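Local atomic coordinates of 6-phosphogluconate dehydrogenase NAD-binding (Dyadobacter fermentans, PDB entry 4GBJ), a protein that probably binds NAD or NADP and acts as an oxidoreductase, as a member of the 6-phosphogluconate and 3-hydroxyisobutyrate dehydrogenase family. Residues A191-E196 with G288-A293; R266-S271 with G283-G288. All coordinates share one frame; numbering follows the deposited sequence.

Contact 1. Residues A191-E196 with G288-A293; sequences AFTMAE and GASDDA
Thr193 meets the short helix 288-292 with both branches of its side chain, and the two branches do different work. The methyl takes the tight side. A chi1 of -62° puts OG1 beside the backbone N and turns CG2 anti to it, toward Ala293. From the long helix 169-197, Thr193 CG2 presses against CB of Ala293 at 3.5 Å, closer than methyl groups usually sit. The carbonyl O of Ala289 is also 3.5 Å from Thr193 CG2, so the methyl is fitted against the last turn of the short helix, where Ala293 is the first residue to leave helical geometry. The hydroxyl faces the looser, watery side. Thr193 OG1 and Ser290 OG stand 3.5 Å apart without bonding directly; one water spans them, giving a hydrogen to Thr193 OG1 at 3.1 Å and lying 2.8 Å from Ser290 OG. A second water joins Ser290 OG to Glu196 OE1, to which it donates at 2.7 Å, one helical turn beyond Thr193. Thr193 OG1 is also bonded within its own helix to the carbonyl of Gly189, and Arg202 reaches both this hydroxyl and the Glu196 carboxylate. Replacing Thr193 with an alanine would probably open a gap beside Ala293 and leave the bridging water without one of its two hydroxyl partners. With no direct bond between 191-196 and 288-293, their spacing rests on the fit of one methyl and on water bridges, and the polar side is probably the more adaptable of the two.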
loop_
_atom_site.group_PDB
_atom_site.type_symbol
_atom_site.label_atom_id
_atom_site.label_comp_id
_atom_site.label_asym_id
_atom_site.label_seq_id
_atom_site.Cartn_x
_atom_site.Cartn_y
_atom_site.Cartn_z
ATOM N N ALA B 191 -3.309 -2.494 11.312
ATOM C CA ALA B 191 -4.651 -2.939 10.938
ATOM C C ALA B 191 -4.906 -4.356 11.372
ATOM O O ALA B 191 -5.959 -4.611 11.968
ATOM C CB ALA B 191 -4.864 -2.804 9.433
ATOM N N PHE B 192 -3.931 -5.273 11.172
ATOM C CA PHE B 192 -4.132 -6.689 11.542
ATOM C C PHE B 192 -4.126 -6.913 13.019
ATOM O O PHE B 192 -4.890 -7.762 13.484
ATOM C CB PHE B 192 -3.127 -7.612 10.885
ATOM C CG PHE B 192 -3.069 -7.719 9.368
ATOM C CD1 PHE B 192 -3.936 -6.982 8.556
ATOM C CD2 PHE B 192 -2.132 -8.539 8.755
ATOM C CE1 PHE B 192 -3.845 -7.045 7.169
ATOM C CE2 PHE B 192 -2.062 -8.624 7.357
ATOM C CZ PHE B 192 -2.898 -7.844 6.572
ATOM N N THR B 193 -3.396 -6.075 13.788
ATOM C CA THR B 193 -3.404 -6.095 15.256
ATOM C C THR B 193 -4.714 -5.573 15.779
ATOM O O THR B 193 -5.235 -6.157 16.719
ATOM C CB THR B 193 -2.187 -5.313 15.817
ATOM O OG1 THR B 193 -1.037 -5.994 15.361
ATOM C CG2 THR B 193 -2.161 -5.256 17.336
HETATM N N MSE B 194 -5.270 -4.491 15.204
HETATM C CA MSE B 194 -6.571 -4.001 15.625
HETATM C C MSE B 194 -7.621 -5.106 15.462
HETATM O O MSE B 194 -8.509 -5.288 16.317
HETATM C CB MSE B 194 -7.024 -2.743 14.811
HETATM C CG MSE B 194 -8.573 -2.392 15.004
HETATM SE SE MSE B 194 -8.959 -0.702 14.084
HETATM C CE MSE B 194 -9.012 -1.328 12.208
ATOM N N ALA B 195 -7.577 -5.792 14.309
ATOM C CA ALA B 195 -8.508 -6.885 14.018
ATOM C C ALA B 195 -8.299 -8.012 15.027
ATOM O O ALA B 195 -9.264 -8.461 15.676
ATOM C CB ALA B 195 -8.290 -7.376 12.584
ATOM N N GLU B 196 -7.033 -8.397 15.258
ATOM C CA GLU B 196 -6.720 -9.476 16.186
ATOM C C GLU B 196 -7.248 -9.205 17.588
ATOM O O GLU B 196 -7.850 -10.070 18.209
ATOM C CB GLU B 196 -5.223 -9.708 16.223
ATOM C CG GLU B 196 -4.808 -10.827 17.148
ATOM C CD GLU B 196 -3.313 -11.041 17.185
ATOM O OE1 GLU B 196 -2.569 -10.260 16.542
ATOM O OE2 GLU B 196 -2.883 -11.983 17.887
ATOM N N GLY B 288 6.106 -4.362 15.882
ATOM C CA GLY B 288 5.959 -3.255 16.839
ATOM C C GLY B 288 4.517 -2.973 17.229
ATOM O O GLY B 288 4.225 -2.639 18.376
ATOM N N ALA B 289 3.606 -3.098 16.279
ATOM C CA ALA B 289 2.168 -2.857 16.536
ATOM C C ALA B 289 1.639 -3.897 17.522
ATOM O O ALA B 289 0.768 -3.568 18.316
ATOM C CB ALA B 289 1.365 -2.923 15.235
ATOM N N SER B 290 2.189 -5.147 17.462
ATOM C CA SER B 290 1.821 -6.256 18.346
ATOM C C SER B 290 2.365 -5.984 19.733
ATOM O O SER B 290 1.626 -6.106 20.708
ATOM C CB SER B 290 2.329 -7.584 17.806
ATOM O OG SER B 290 1.663 -7.887 16.593
ATOM N N ASP B 291 3.623 -5.519 19.800
ATOM C CA ASP B 291 4.253 -5.092 21.053
ATOM C C ASP B 291 3.453 -4.025 21.766
ATOM O O ASP B 291 3.170 -4.160 22.933
ATOM C CB ASP B 291 5.643 -4.529 20.807
ATOM C CG ASP B 291 6.617 -5.473 20.210
ATOM O OD1 ASP B 291 6.464 -6.702 20.431
ATOM O OD2 ASP B 291 7.610 -4.995 19.600
ATOM N N ASP B 292 3.090 -2.979 21.067
ATOM C CA ASP B 292 2.324 -1.854 21.631
ATOM C C ASP B 292 0.961 -2.218 22.070
ATOM O O ASP B 292 0.458 -1.582 22.986
ATOM C CB ASP B 292 2.162 -0.710 20.644
ATOM C CG ASP B 292 3.435 -0.018 20.253
ATOM O OD1 ASP B 292 4.455 -0.265 20.903
ATOM O OD2 ASP B 292 3.382 0.857 19.346
ATOM N N ALA B 293 0.359 -3.223 21.465
ATOM C CA ALA B 293 -0.957 -3.702 21.848
ATOM C C ALA B 293 -0.896 -4.852 22.883
ATOM O O ALA B 293 -1.917 -5.479 23.116
ATOM C CB ALA B 293 -1.725 -4.152 20.603
HETATM O O HOH W 1 1.651 -6.807 13.971
HETATM O O HOH W 2 0.121 -10.152 16.931
#

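Contact 2. Residues R266-S271 with G283-G288; sequences RNRFIS and GALALG
Phe269 lays one face of its ring against Leu285, in the all-helical C-terminal domain characteristic of the 3-hydroxyisobutyrate dehydrogenase family. The contact packs helix 260-274 against the 3-10 turns that lead into helix 288-292. Leu285 CB sits over the ring, offset toward its rim, in a CH-pi contact 4.2 Å from the Phe269 centroid and 24° off the normal. Its CD2 branch reaches the end of the same ring, 3.6 Å from Phe269 CZ. A chi1 of 72° holds Leu285 CG between the backbone N and the carbonyl carbon, the position from which CD2 makes that approach. Phe238 of helix 238-254 meets the Phe269 ring edge-to-face, and Leu185 and Glu186 of helix 169-197 pack on Leu285.

The preceding residue, Arg268, runs its aliphatic part past the same leucine, with CB 3.7 Å from the Leu285 carbonyl O. Bent at chi2 (-52°), the chain then carries the guanidinium to Gly288, where a side chain would collide with Arg268 CD. At NH2 the guanidinium forms a salt bridge with Glu186. The backbone of Gly288 lies over one guanidinium face, its C 3.4 Å from Arg268 NH1.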
loop_
_atom_site.group_PDB
_atom_site.type_symbol
_atom_site.label_atom_id
_atom_site.label_comp_id
_atom_site.label_asym_id
_atom_site.label_seq_id
_atom_site.Cartn_x
_atom_site.Cartn_y
_atom_site.Cartn_z
ATOM N N ARG B 266 11.391 4.101 11.240
ATOM C CA ARG B 266 12.681 4.127 11.913
ATOM C C ARG B 266 12.570 3.634 13.363
ATOM O O ARG B 266 13.371 2.796 13.772
ATOM C CB ARG B 266 13.288 5.535 11.890
ATOM C CG ARG B 266 14.592 5.682 12.665
ATOM C CD ARG B 266 15.196 7.055 12.385
ATOM N NE ARG B 266 16.284 7.363 13.310
ATOM C CZ ARG B 266 16.138 7.729 14.579
ATOM N NH1 ARG B 266 14.924 7.821 15.122
ATOM N NH2 ARG B 266 17.200 7.974 15.326
ATOM N N ASN B 267 11.589 4.107 14.119
ATOM C CA ASN B 267 11.434 3.686 15.541
ATOM C C ASN B 267 11.074 2.230 15.656
ATOM O O ASN B 267 11.520 1.598 16.621
ATOM C CB ASN B 267 10.415 4.553 16.307
ATOM C CG ASN B 267 10.983 5.930 16.606
ATOM O OD1 ASN B 267 12.182 6.137 16.594
ATOM N ND2 ASN B 267 10.136 6.925 16.793
ATOM N N ARG B 268 10.328 1.655 14.655
ATOM C CA ARG B 268 10.056 0.223 14.706
ATOM C C ARG B 268 11.362 -0.612 14.663
ATOM O O ARG B 268 11.465 -1.614 15.354
ATOM C CB ARG B 268 9.171 -0.214 13.551
ATOM C CG ARG B 268 7.806 0.386 13.510
ATOM C CD ARG B 268 7.088 0.224 14.821
ATOM N NE ARG B 268 5.650 0.414 14.703
ATOM C CZ ARG B 268 4.802 0.450 15.728
ATOM N NH1 ARG B 268 5.241 0.333 16.965
ATOM N NH2 ARG B 268 3.509 0.641 15.520
ATOM N N PHE B 269 12.303 -0.225 13.818
ATOM C CA PHE B 269 13.601 -0.911 13.719
ATOM C C PHE B 269 14.434 -0.714 14.955
ATOM O O PHE B 269 15.010 -1.685 15.464
ATOM C CB PHE B 269 14.426 -0.471 12.505
ATOM C CG PHE B 269 13.884 -1.008 11.204
ATOM C CD1 PHE B 269 13.859 -2.372 10.955
ATOM C CD2 PHE B 269 13.302 -0.156 10.266
ATOM C CE1 PHE B 269 13.259 -2.873 9.808
ATOM C CE2 PHE B 269 12.722 -0.657 9.121
ATOM C CZ PHE B 269 12.726 -2.010 8.883
ATOM N N ILE B 270 14.505 0.533 15.463
ATOM C CA ILE B 270 15.313 0.800 16.683
ATOM C C ILE B 270 14.776 -0.059 17.867
ATOM O O ILE B 270 15.535 -0.737 18.573
ATOM C CB ILE B 270 15.319 2.302 17.026
ATOM C CG1 ILE B 270 16.062 3.084 15.907
ATOM C CG2 ILE B 270 15.992 2.537 18.361
ATOM C CD1 ILE B 270 15.920 4.584 16.010
ATOM N N SER B 271 13.463 -0.012 18.068
ATOM C CA SER B 271 12.793 -0.777 19.119
ATOM C C SER B 271 12.946 -2.280 18.891
ATOM O O SER B 271 13.194 -3.013 19.849
ATOM C CB SER B 271 11.318 -0.394 19.245
ATOM O OG SER B 271 10.781 -1.030 20.392
ATOM N N GLY B 283 10.721 -7.413 7.443
ATOM C CA GLY B 283 9.277 -7.408 7.627
ATOM C C GLY B 283 8.854 -7.380 9.083
ATOM O O GLY B 283 7.742 -6.950 9.405
ATOM N N ALA B 284 9.739 -7.850 10.003
ATOM C CA ALA B 284 9.433 -7.865 11.434
ATOM C C ALA B 284 9.260 -6.483 12.010
ATOM O O ALA B 284 8.870 -6.379 13.154
ATOM C CB ALA B 284 10.519 -8.624 12.193
ATOM N N LEU B 285 9.438 -5.391 11.231
ATOM C CA LEU B 285 9.114 -4.057 11.745
ATOM C C LEU B 285 7.619 -4.061 12.164
ATOM O O LEU B 285 7.215 -3.330 13.092
ATOM C CB LEU B 285 9.411 -2.947 10.704
ATOM C CG LEU B 285 8.447 -2.866 9.504
ATOM C CD1 LEU B 285 7.241 -1.984 9.789
ATOM C CD2 LEU B 285 9.174 -2.382 8.263
ATOM N N ALA B 286 6.795 -4.884 11.462
ATOM C CA ALA B 286 5.356 -4.983 11.717
ATOM C C ALA B 286 5.001 -5.558 13.116
ATOM O O ALA B 286 3.850 -5.390 13.545
ATOM C CB ALA B 286 4.676 -5.794 10.626
ATOM N N LEU B 287 5.973 -6.206 13.819
ATOM C CA LEU B 287 5.794 -6.685 15.185
ATOM C C LEU B 287 5.651 -5.584 16.177
ATOM O O LEU B 287 5.122 -5.857 17.245
ATOM C CB LEU B 287 6.940 -7.607 15.662
ATOM C CG LEU B 287 6.880 -9.033 15.212
ATOM C CD1 LEU B 287 8.073 -9.810 15.738
ATOM C CD2 LEU B 287 5.594 -9.731 15.737
ATOM N N GLY B 288 6.106 -4.362 15.882
ATOM C CA GLY B 288 5.959 -3.255 16.839
ATOM C C GLY B 288 4.517 -2.973 17.229
ATOM O O GLY B 288 4.225 -2.639 18.376
#

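In the fold
Both contacts are buried and lie on the same side of the chain's centre, about 12 Å apart between their own centres, yet contact 1 is the more peripheral, 28 Å from the chain's centre against 19 Å. Gly288 belongs to both, closing the segment of contact 2 and opening helix 288-292 of contact 1. The larger, inner interface of 266-271 with 283-288 combines aromatic-aliphatic overlap with an arginine laid along the backbone, whereas 191-196 with 288-293 is smaller and joins methyl packing to water bridges. Arg268 couples them directly, its NH1 forming a salt bridge with Asp292 OD2 at 3.1 Å. The second subunit lies against contact 1 more broadly and reaches contact 2 at Arg268.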